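Local coordinates for protein ribosome-binding factor A (Thermus thermophilus, PDB 2DYJ) that associates with free 30S ribosomal subunits, assists their late maturation and is needed for efficient processing of 16S rRNA, at residues Lys5-Lys13 with Thr32-Lys40; Val44-Glu55 with Pro83-Pro94. All coordinates share one frame; numbering follows the deposited sequence.

Interaction 1. Residues Lys5-Lys13 with Thr32-Lys40; sequences KAHLEAQLK and TVEAVRLSK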
loop_
_atom_site.group_PDB
_atom_site.type_symbol
_atom_site.label_atom_id
_atom_site.label_comp_id
_atom_site.label_asym_id
_atom_site.label_seq_id
_atom_site.Cartn_x
_atom_site.Cartn_y
_atom_site.Cartn_z
ATOM N N LYS A 5 12.156 6.816 -10.042
ATOM C CA LYS A 5 11.248 6.684 -8.900
ATOM C C LYS A 5 9.778 6.619 -9.331
ATOM O O LYS A 5 9.039 5.712 -8.936
ATOM C CB LYS A 5 11.476 7.865 -7.955
ATOM C CG LYS A 5 10.793 7.805 -6.604
ATOM C CD LYS A 5 11.361 8.929 -5.735
ATOM C CE LYS A 5 10.706 9.035 -4.375
ATOM N NZ LYS A 5 9.488 9.899 -4.368
ATOM N N ALA A 6 9.356 7.578 -10.151
ATOM C CA ALA A 6 7.979 7.617 -10.617
ATOM C C ALA A 6 7.537 6.301 -11.250
ATOM O O ALA A 6 6.396 5.876 -11.070
ATOM C CB ALA A 6 7.793 8.767 -11.605
ATOM N N HIS A 7 8.423 5.646 -11.993
ATOM C CA HIS A 7 8.046 4.378 -12.615
ATOM C C HIS A 7 7.921 3.234 -11.610
ATOM O O HIS A 7 7.042 2.373 -11.738
ATOM C CB HIS A 7 9.045 3.969 -13.701
ATOM C CG HIS A 7 8.735 2.642 -14.320
ATOM N ND1 HIS A 7 7.602 2.421 -15.075
ATOM C CD2 HIS A 7 9.368 1.447 -14.233
ATOM C CE1 HIS A 7 7.549 1.149 -15.423
ATOM N NE2 HIS A 7 8.608 0.535 -14.925
ATOM N N LEU A 8 8.797 3.204 -10.611
ATOM C CA LEU A 8 8.709 2.134 -9.626
ATOM C C LEU A 8 7.447 2.343 -8.785
ATOM O O LEU A 8 6.765 1.380 -8.407
ATOM C CB LEU A 8 9.959 2.116 -8.720
ATOM C CG LEU A 8 9.908 1.029 -7.633
ATOM C CD1 LEU A 8 9.933 -0.349 -8.277
ATOM C CD2 LEU A 8 11.071 1.187 -6.665
ATOM N N GLU A 9 7.117 3.601 -8.508
ATOM C CA GLU A 9 5.941 3.888 -7.704
ATOM C C GLU A 9 4.679 3.450 -8.420
ATOM O O GLU A 9 3.774 2.942 -7.788
ATOM C CB GLU A 9 5.883 5.376 -7.340
ATOM C CG GLU A 9 7.034 5.788 -6.444
ATOM C CD GLU A 9 7.045 7.265 -6.120
ATOM O OE1 GLU A 9 6.575 8.057 -6.956
ATOM O OE2 GLU A 9 7.548 7.636 -5.037
ATOM N N ALA A 10 4.618 3.635 -9.741
ATOM C CA ALA A 10 3.448 3.199 -10.495
ATOM C C ALA A 10 3.301 1.668 -10.423
ATOM O O ALA A 10 2.194 1.145 -10.249
ATOM C CB ALA A 10 3.561 3.653 -11.948
ATOM N N GLN A 11 4.409 0.940 -10.545
ATOM C CA GLN A 11 4.345 -0.513 -10.469
ATOM C C GLN A 11 3.891 -0.968 -9.076
ATOM O O GLN A 11 3.072 -1.878 -8.946
ATOM C CB GLN A 11 5.713 -1.147 -10.772
ATOM C CG GLN A 11 6.262 -0.881 -12.166
ATOM C CD GLN A 11 7.563 -1.638 -12.443
ATOM O OE1 GLN A 11 8.087 -1.614 -13.561
ATOM N NE2 GLN A 11 8.087 -2.312 -11.422
ATOM N N LEU A 12 4.452 -0.354 -8.039
ATOM C CA LEU A 12 4.102 -0.699 -6.664
ATOM C C LEU A 12 2.635 -0.394 -6.364
ATOM O O LEU A 12 1.970 -1.152 -5.659
ATOM C CB LEU A 12 5.008 0.059 -5.669
ATOM C CG LEU A 12 6.474 -0.395 -5.593
ATOM C CD1 LEU A 12 7.322 0.611 -4.788
ATOM C CD2 LEU A 12 6.537 -1.756 -4.944
ATOM N N LYS A 13 2.140 0.728 -6.881
ATOM C CA LYS A 13 0.752 1.132 -6.666
ATOM C C LYS A 13 -0.224 0.133 -7.278
ATOM O O LYS A 13 -1.194 -0.295 -6.633
ATOM C CB LYS A 13 0.499 2.507 -7.273
ATOM C CG LYS A 13 -0.953 2.969 -7.182
ATOM C CD LYS A 13 -1.090 4.394 -7.692
ATOM C CE LYS A 13 -2.295 4.553 -8.606
ATOM N NZ LYS A 13 -3.577 4.341 -7.891
ATOM N N THR A 32 -9.807 1.839 -1.952
ATOM C CA THR A 32 -8.968 2.030 -3.130
ATOM C C THR A 32 -7.660 2.736 -2.776
ATOM O O THR A 32 -7.572 3.497 -1.806
ATOM C CB THR A 32 -9.677 2.848 -4.231
ATOM O OG1 THR A 32 -10.052 4.125 -3.708
ATOM C CG2 THR A 32 -10.907 2.106 -4.748
ATOM N N VAL A 33 -6.635 2.479 -3.570
ATOM C CA VAL A 33 -5.347 3.107 -3.353
ATOM C C VAL A 33 -5.267 4.329 -4.261
ATOM O O VAL A 33 -5.337 4.212 -5.479
ATOM C CB VAL A 33 -4.218 2.129 -3.681
ATOM C CG1 VAL A 33 -2.873 2.827 -3.528
ATOM C CG2 VAL A 33 -4.313 0.916 -2.751
ATOM N N GLU A 34 -5.129 5.505 -3.669
ATOM C CA GLU A 34 -5.084 6.723 -4.470
ATOM C C GLU A 34 -3.683 7.051 -4.960
ATOM O O GLU A 34 -3.512 7.630 -6.036
ATOM C CB GLU A 34 -5.617 7.920 -3.676
ATOM C CG GLU A 34 -5.487 9.237 -4.451
ATOM C CD GLU A 34 -5.180 10.421 -3.559
ATOM O OE1 GLU A 34 -4.779 11.479 -4.091
ATOM O OE2 GLU A 34 -5.340 10.294 -2.328
ATOM N N ALA A 35 -2.674 6.694 -4.180
ATOM C CA ALA A 35 -1.311 7.005 -4.592
ATOM C C ALA A 35 -0.318 6.386 -3.628
ATOM O O ALA A 35 -0.700 5.916 -2.566
ATOM C CB ALA A 35 -1.134 8.521 -4.618
ATOM N N VAL A 36 0.948 6.358 -4.026
ATOM C CA VAL A 36 2.021 5.860 -3.169
ATOM C C VAL A 36 3.200 6.774 -3.416
ATOM O O VAL A 36 3.312 7.384 -4.484
ATOM C CB VAL A 36 2.430 4.392 -3.488
ATOM C CG1 VAL A 36 1.197 3.493 -3.415
ATOM C CG2 VAL A 36 3.097 4.294 -4.868
ATOM N N ARG A 37 4.070 6.887 -2.424
ATOM C CA ARG A 37 5.259 7.714 -2.552
ATOM C C ARG A 37 6.368 6.974 -1.819
ATOM O O ARG A 37 6.219 6.625 -0.650
ATOM C CB ARG A 37 5.013 9.080 -1.918
ATOM C CG ARG A 37 6.208 10.018 -1.979
ATOM C CD ARG A 37 5.975 11.220 -1.071
ATOM N NE ARG A 37 5.746 10.792 0.310
ATOM C CZ ARG A 37 5.406 11.607 1.303
ATOM N NH1 ARG A 37 5.252 12.908 1.075
ATOM N NH2 ARG A 37 5.219 11.118 2.526
ATOM N N LEU A 38 7.465 6.709 -2.519
ATOM C CA LEU A 38 8.594 5.991 -1.926
ATOM C C LEU A 38 9.573 6.982 -1.312
ATOM O O LEU A 38 9.770 8.073 -1.852
ATOM C CB LEU A 38 9.290 5.167 -3.017
ATOM C CG LEU A 38 10.169 3.972 -2.647
ATOM C CD1 LEU A 38 9.388 2.968 -1.829
ATOM C CD2 LEU A 38 10.687 3.324 -3.933
ATOM N N SER A 39 10.170 6.621 -0.174
ATOM C CA SER A 39 11.153 7.491 0.465
ATOM C C SER A 39 12.389 7.586 -0.435
ATOM O O SER A 39 12.629 6.717 -1.281
ATOM C CB SER A 39 11.541 6.952 1.864
ATOM O OG SER A 39 12.049 5.625 1.814
ATOM N N LYS A 40 13.164 8.650 -0.253
ATOM C CA LYS A 40 14.369 8.900 -1.051
ATOM C C LYS A 40 15.235 7.669 -1.297
ATOM O O LYS A 40 15.699 7.437 -2.411
ATOM C CB LYS A 40 15.232 9.968 -0.368
ATOM C CG LYS A 40 14.499 11.253 -0.024
ATOM C CD LYS A 40 15.347 12.125 0.904
ATOM C CE LYS A 40 14.602 13.380 1.341
ATOM N NZ LYS A 40 15.381 14.163 2.347
#

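Interaction 2. Residues Val44-Glu55 with Pro83-Pro94; sequences VLSVYVEAFREE and PRLEFLPWRASP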
loop_
_atom_site.group_PDB
_atom_site.type_symbol
_atom_site.label_atom_id
_atom_site.label_comp_id
_atom_site.label_asym_id
_atom_site.label_seq_id
_atom_site.Cartn_x
_atom_site.Cartn_y
_atom_site.Cartn_z
ATOM N N VAL A 44 10.918 3.092 2.713
ATOM C CA VAL A 44 9.504 3.072 3.073
ATOM C C VAL A 44 8.617 3.583 1.951
ATOM O O VAL A 44 8.944 4.558 1.282
ATOM C CB VAL A 44 9.245 3.963 4.315
ATOM C CG1 VAL A 44 7.740 4.010 4.646
ATOM C CG2 VAL A 44 10.051 3.451 5.495
ATOM N N LEU A 45 7.478 2.924 1.778
ATOM C CA LEU A 45 6.500 3.330 0.773
ATOM C C LEU A 45 5.283 3.820 1.544
ATOM O O LEU A 45 4.709 3.088 2.368
ATOM C CB LEU A 45 6.096 2.137 -0.117
ATOM C CG LEU A 45 5.124 2.474 -1.253
ATOM C CD1 LEU A 45 5.894 3.205 -2.345
ATOM C CD2 LEU A 45 4.486 1.223 -1.820
ATOM N N SER A 46 4.922 5.081 1.320
ATOM C CA SER A 46 3.731 5.657 1.950
ATOM C C SER A 46 2.624 5.335 0.969
ATOM O O SER A 46 2.749 5.619 -0.224
ATOM C CB SER A 46 3.875 7.172 2.105
ATOM O OG SER A 46 4.886 7.470 3.047
ATOM N N VAL A 47 1.542 4.754 1.477
ATOM C CA VAL A 47 0.412 4.313 0.659
ATOM C C VAL A 47 -0.818 5.085 1.091
ATOM O O VAL A 47 -1.250 4.972 2.228
ATOM C CB VAL A 47 0.168 2.803 0.884
ATOM C CG1 VAL A 47 -0.940 2.303 -0.046
ATOM C CG2 VAL A 47 1.478 2.008 0.656
ATOM N N TYR A 48 -1.365 5.886 0.183
ATOM C CA TYR A 48 -2.526 6.730 0.488
ATOM C C TYR A 48 -3.806 6.059 0.000
ATOM O O TYR A 48 -3.960 5.775 -1.182
ATOM C CB TYR A 48 -2.319 8.091 -0.172
ATOM C CG TYR A 48 -1.033 8.761 0.273
ATOM C CD1 TYR A 48 -0.977 9.525 1.442
ATOM C CD2 TYR A 48 0.153 8.558 -0.431
ATOM C CE1 TYR A 48 0.240 10.057 1.896
ATOM C CE2 TYR A 48 1.363 9.088 0.013
ATOM C CZ TYR A 48 1.402 9.830 1.171
ATOM O OH TYR A 48 2.611 10.337 1.588
ATOM N N VAL A 49 -4.734 5.818 0.920
ATOM C CA VAL A 49 -5.947 5.102 0.558
ATOM C C VAL A 49 -7.267 5.806 0.837
ATOM O O VAL A 49 -7.359 6.651 1.732
ATOM C CB VAL A 49 -5.985 3.748 1.293
ATOM C CG1 VAL A 49 -4.782 2.924 0.907
ATOM C CG2 VAL A 49 -5.990 3.975 2.814
ATOM N N GLU A 50 -8.284 5.435 0.063
ATOM C CA GLU A 50 -9.633 5.975 0.254
ATOM C C GLU A 50 -10.499 4.832 0.792
ATOM O O GLU A 50 -10.768 3.856 0.085
ATOM C CB GLU A 50 -10.230 6.482 -1.068
ATOM C CG GLU A 50 -11.737 6.858 -0.946
ATOM C CD GLU A 50 -12.429 7.134 -2.288
ATOM O OE1 GLU A 50 -11.891 6.734 -3.338
ATOM O OE2 GLU A 50 -13.528 7.738 -2.296
ATOM N N ALA A 51 -10.916 4.937 2.047
ATOM C CA ALA A 51 -11.749 3.899 2.643
ATOM C C ALA A 51 -13.209 4.226 2.413
ATOM O O ALA A 51 -13.595 5.390 2.330
ATOM C CB ALA A 51 -11.477 3.784 4.145
ATOM N N PHE A 52 -14.022 3.184 2.312
ATOM C CA PHE A 52 -15.449 3.358 2.113
ATOM C C PHE A 52 -16.076 3.896 3.411
ATOM O O PHE A 52 -16.767 4.927 3.410
ATOM C CB PHE A 52 -16.072 2.020 1.730
ATOM C CG PHE A 52 -17.561 2.065 1.596
ATOM C CD1 PHE A 52 -18.173 3.030 0.803
ATOM C CD2 PHE A 52 -18.356 1.142 2.263
ATOM C CE1 PHE A 52 -19.562 3.073 0.679
ATOM C CE2 PHE A 52 -19.741 1.179 2.144
ATOM C CZ PHE A 52 -20.342 2.147 1.351
ATOM N N ARG A 53 -15.820 3.191 4.508
ATOM C CA ARG A 53 -16.321 3.556 5.829
ATOM C C ARG A 53 -15.198 3.386 6.855
ATOM O O ARG A 53 -14.182 2.761 6.563
ATOM C CB ARG A 53 -17.494 2.648 6.213
ATOM C CG ARG A 53 -18.703 2.760 5.296
ATOM C CD ARG A 53 -19.488 4.032 5.552
ATOM N NE ARG A 53 -20.532 4.230 4.551
ATOM C CZ ARG A 53 -21.503 3.359 4.293
ATOM N NH1 ARG A 53 -21.578 2.215 4.964
ATOM N NH2 ARG A 53 -22.403 3.635 3.358
ATOM N N GLU A 54 -15.391 3.939 8.049
ATOM C CA GLU A 54 -14.406 3.845 9.128
ATOM C C GLU A 54 -12.976 3.814 8.595
ATOM O O GLU A 54 -12.340 2.753 8.521
ATOM C CB GLU A 54 -14.668 2.594 9.974
ATOM C CG GLU A 54 -13.639 2.354 11.087
ATOM C CD GLU A 54 -13.670 3.417 12.181
ATOM O OE1 GLU A 54 -14.702 3.526 12.883
ATOM O OE2 GLU A 54 -12.663 4.140 12.345
ATOM N N GLU A 55 -12.485 4.984 8.215
ATOM C CA GLU A 55 -11.135 5.128 7.682
ATOM C C GLU A 55 -10.076 4.602 8.653
ATOM O O GLU A 55 -9.128 3.928 8.239
ATOM C CB GLU A 55 -10.896 6.597 7.356
ATOM C CG GLU A 55 -9.460 6.989 7.178
ATOM C CD GLU A 55 -9.339 8.462 6.852
ATOM O OE1 GLU A 55 -9.343 8.806 5.648
ATOM O OE2 GLU A 55 -9.260 9.271 7.797
ATOM N N PRO A 83 10.326 -2.117 0.174
ATOM C CA PRO A 83 10.128 -1.104 1.212
ATOM C C PRO A 83 9.083 -1.575 2.204
ATOM O O PRO A 83 8.274 -2.467 1.896
ATOM C CB PRO A 83 9.643 0.107 0.428
ATOM C CG PRO A 83 8.913 -0.496 -0.722
ATOM C CD PRO A 83 9.783 -1.669 -1.123
ATOM N N ARG A 84 9.100 -1.005 3.402
ATOM C CA ARG A 84 8.084 -1.364 4.378
ATOM C C ARG A 84 6.965 -0.398 4.059
ATOM O O ARG A 84 7.215 0.632 3.445
ATOM C CB ARG A 84 8.590 -1.184 5.811
ATOM C CG ARG A 84 9.809 -2.055 6.116
ATOM C CD ARG A 84 9.683 -3.469 5.520
ATOM N NE ARG A 84 8.521 -4.206 6.024
ATOM C CZ ARG A 84 8.447 -5.542 6.014
ATOM N NH1 ARG A 84 9.460 -6.253 5.529
ATOM N NH2 ARG A 84 7.375 -6.175 6.483
ATOM N N LEU A 85 5.739 -0.717 4.464
ATOM C CA LEU A 85 4.590 0.116 4.119
ATOM C C LEU A 85 4.004 0.947 5.247
ATOM O O LEU A 85 3.849 0.458 6.360
ATOM C CB LEU A 85 3.481 -0.775 3.569
ATOM C CG LEU A 85 4.020 -1.826 2.577
ATOM C CD1 LEU A 85 2.931 -2.872 2.225
ATOM C CD2 LEU A 85 4.479 -1.096 1.316
ATOM N N GLU A 86 3.665 2.198 4.933
ATOM C CA GLU A 86 3.038 3.092 5.898
ATOM C C GLU A 86 1.695 3.444 5.258
ATOM O O GLU A 86 1.663 3.882 4.109
ATOM C CB GLU A 86 3.888 4.349 6.073
ATOM C CG GLU A 86 3.260 5.376 6.987
ATOM C CD GLU A 86 3.976 6.714 6.932
ATOM O OE1 GLU A 86 4.656 6.988 5.917
ATOM O OE2 GLU A 86 3.835 7.496 7.896
ATOM N N PHE A 87 0.590 3.244 5.979
ATOM C CA PHE A 87 -0.715 3.529 5.395
ATOM C C PHE A 87 -1.297 4.826 5.919
ATOM O O PHE A 87 -1.395 5.027 7.131
ATOM C CB PHE A 87 -1.646 2.367 5.666
ATOM C CG PHE A 87 -1.137 1.074 5.081
ATOM C CD1 PHE A 87 -1.329 0.790 3.739
ATOM C CD2 PHE A 87 -0.436 0.165 5.880
ATOM C CE1 PHE A 87 -0.823 -0.407 3.179
ATOM C CE2 PHE A 87 0.074 -1.033 5.336
ATOM C CZ PHE A 87 -0.126 -1.311 3.984
ATOM N N LEU A 88 -1.691 5.689 4.987
ATOM C CA LEU A 88 -2.235 7.003 5.327
ATOM C C LEU A 88 -3.540 7.289 4.597
ATOM O O LEU A 88 -3.839 6.696 3.567
ATOM C CB LEU A 88 -1.214 8.090 4.945
ATOM C CG LEU A 88 0.176 7.956 5.598
ATOM C CD1 LEU A 88 1.201 8.817 4.885
ATOM C CD2 LEU A 88 0.077 8.362 7.067
ATOM N N PRO A 89 -4.346 8.217 5.134
ATOM C CA PRO A 89 -5.619 8.576 4.498
ATOM C C PRO A 89 -5.314 9.319 3.188
ATOM O O PRO A 89 -4.263 9.974 3.080
ATOM C CB PRO A 89 -6.279 9.472 5.539
ATOM C CG PRO A 89 -5.097 10.131 6.203
ATOM C CD PRO A 89 -4.152 8.961 6.389
ATOM N N TRP A 90 -6.216 9.220 2.208
ATOM C CA TRP A 90 -6.003 9.864 0.912
ATOM C C TRP A 90 -5.802 11.364 0.988
ATOM O O TRP A 90 -5.145 11.946 0.130
ATOM C CB TRP A 90 -7.162 9.588 -0.061
ATOM C CG TRP A 90 -8.422 10.380 0.221
ATOM C CD1 TRP A 90 -9.416 10.054 1.101
ATOM C CD2 TRP A 90 -8.814 11.633 -0.379
ATOM N NE1 TRP A 90 -10.399 11.020 1.087
ATOM C CE2 TRP A 90 -10.056 11.999 0.191
ATOM C CE3 TRP A 90 -8.235 12.477 -1.343
ATOM C CZ2 TRP A 90 -10.735 13.177 -0.170
ATOM C CZ3 TRP A 90 -8.913 13.654 -1.704
ATOM C CH2 TRP A 90 -10.148 13.987 -1.116
ATOM N N ARG A 91 -6.364 12.002 2.002
ATOM C CA ARG A 91 -6.206 13.446 2.108
ATOM C C ARG A 91 -4.747 13.838 2.330
ATOM O O ARG A 91 -4.330 14.951 2.009
ATOM C CB ARG A 91 -7.079 13.988 3.233
ATOM C CG ARG A 91 -6.745 13.457 4.604
ATOM C CD ARG A 91 -7.532 14.207 5.693
ATOM N NE ARG A 91 -7.143 13.744 7.019
ATOM C CZ ARG A 91 -7.592 12.629 7.584
ATOM N NH1 ARG A 91 -8.464 11.865 6.945
ATOM N NH2 ARG A 91 -7.142 12.264 8.774
ATOM N N ALA A 92 -3.955 12.907 2.842
ATOM C CA ALA A 92 -2.558 13.178 3.107
ATOM C C ALA A 92 -1.589 13.036 1.920
ATOM O O ALA A 92 -0.414 13.359 2.055
ATOM C CB ALA A 92 -2.086 12.301 4.275
ATOM N N SER A 93 -2.050 12.583 0.758
ATOM C CA SER A 93 -1.115 12.422 -0.361
ATOM C C SER A 93 -0.489 13.741 -0.842
ATOM O O SER A 93 -1.176 14.762 -0.991
ATOM C CB SER A 93 -1.777 11.685 -1.538
ATOM O OG SER A 93 -2.898 12.382 -2.046
ATOM N N PRO A 94 0.835 13.725 -1.095
ATOM C CA PRO A 94 1.616 14.881 -1.555
ATOM C C PRO A 94 1.159 15.484 -2.886
ATOM O O PRO A 94 0.882 16.707 -2.906
ATOM C CB PRO A 94 3.040 14.326 -1.612
ATOM C CG PRO A 94 2.825 12.884 -1.961
ATOM C CD PRO A 94 1.676 12.510 -1.062
#

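Interaction 1. Residues Lys5-Lys13 with Thr32-Lys40
Glu9, Leu8, Leu12 and Lys13 lay the N-terminal helix 5-21 across the edge strand 32-38, a largely apolar helix-on-sheet contact near the protein surface, pinned by one carboxylate. The axes of segment 5-13 and strand 32-38 come within 8.0 Å, their directions 134° apart. With CG anti to its own carbonyl carbon (chi1 -65°) and the rest of the chain extended, Glu9 reaches down to the outer edge of the strand, where OE2 takes a nearly straight hydrogen bond of 2.7 Å from Leu38 N. Lys5 NZ, one helical turn earlier, binds the same OE2 at 3.1 Å as a salt bridge. The lysine comes from the syn side and the amide from the anti side, on opposite faces of the carboxylate plane, so a single oxygen is gripped twice. Helix and strand are the opening elements of the helix-strand-strand-helix-helix-strand order of the RbfA KH domain, in which Arg37 pairs with Ser46 while the next amide, that of Leu38, turns to Glu9. An alanine in place of Glu9 is likely to leave that edge amide without its acceptor and Lys5 free to swing away. Beyond the carboxylate the packing is mostly aliphatic. Leu38 CD2 meets Leu8 CD2 tightly at 3.5 Å, and its CD1 lies 4.3 Å from Leu12 CD1. Val36 pushes CG2 against the helix backbone, 3.3 Å from Glu9 O, while both its methyls touch Lys13 CB. Lys13 then runs past Val33 in the opposite direction, its CG 4.1 Å from Val33 CG1, beside the classic beta bulge that Glu34 and Ala35 form opposite Tyr48.

Interaction 2. Residues Val44-Glu55 with Pro83-Pro94
Tyr48 and Leu88 both set CG beside the backbone N (chi1 -57° and -58°), which lays the two side chains next to each other, pointing the same way, with Tyr48 CE1 3.4 Å from Leu88 CD1. They belong to neighbouring parallel strands, 44-50 and 84-89, joined through helices 55-64 and 66-74 in the beta-alpha-beta crossover of this KH domain. Backbone hydrogen bonds run from Leu45 N to Arg84 O through to Val49 N to Leu88 O, and a weak one from Trp90 N to Val49 O follows where the second strand gives way to a 3-10 turn. That turn folds the C-terminal tail back over the tyrosine: Ser93 CA makes a CH-pi contact 3.5 Å from the Tyr48 ring centroid, Pro89 O lies at the ring edge, and Pro94 CD approaches CZ to 3.5 Å. On the same side of the sheet Ser46 OG donates to Glu86 OE1 at 2.9 Å, meeting the oxygen nearly end-on. The other side is apolar, with Val47 CB 3.8 Å from Phe87 CD1 and Leu45 CB 3.9 Å from Leu85 CD2; Leu16 of helix 5-21 packs on Val47 and Leu85, and Leu62 on Phe87. At the far end a salt bridge joins Glu55 to Arg91, whose guanidinium has Pro89 CG over one face; Arg91 NH1 donates to Glu55 OE2 at 2.8 Å, on the syn lone pair, and that oxygen lies only 7° out of the guanidinium plane.

How the interactions relate
From the N terminus, interaction 1 closes first: after helix 5-21 the chain loops back, and strand 32-38 returns beneath the helix's opening turns. A short turn then leads into strand 44-50, the antiparallel neighbour of 32-38, where interaction 2 begins. Two helices later it closes with strand 84-89. The two loops thus follow in series, neither nested nor crossed, yet they share one three-stranded sheet with 44-50 in the middle. Glu34 N lies 2.8 Å from Tyr48 O, probably as a hydrogen bond, and Ser93 OG bonds Glu34 OE1, so the C-terminal tail also reaches the first strand. Leu45 touches both Leu12 and Leu38, bringing the helix into the same core.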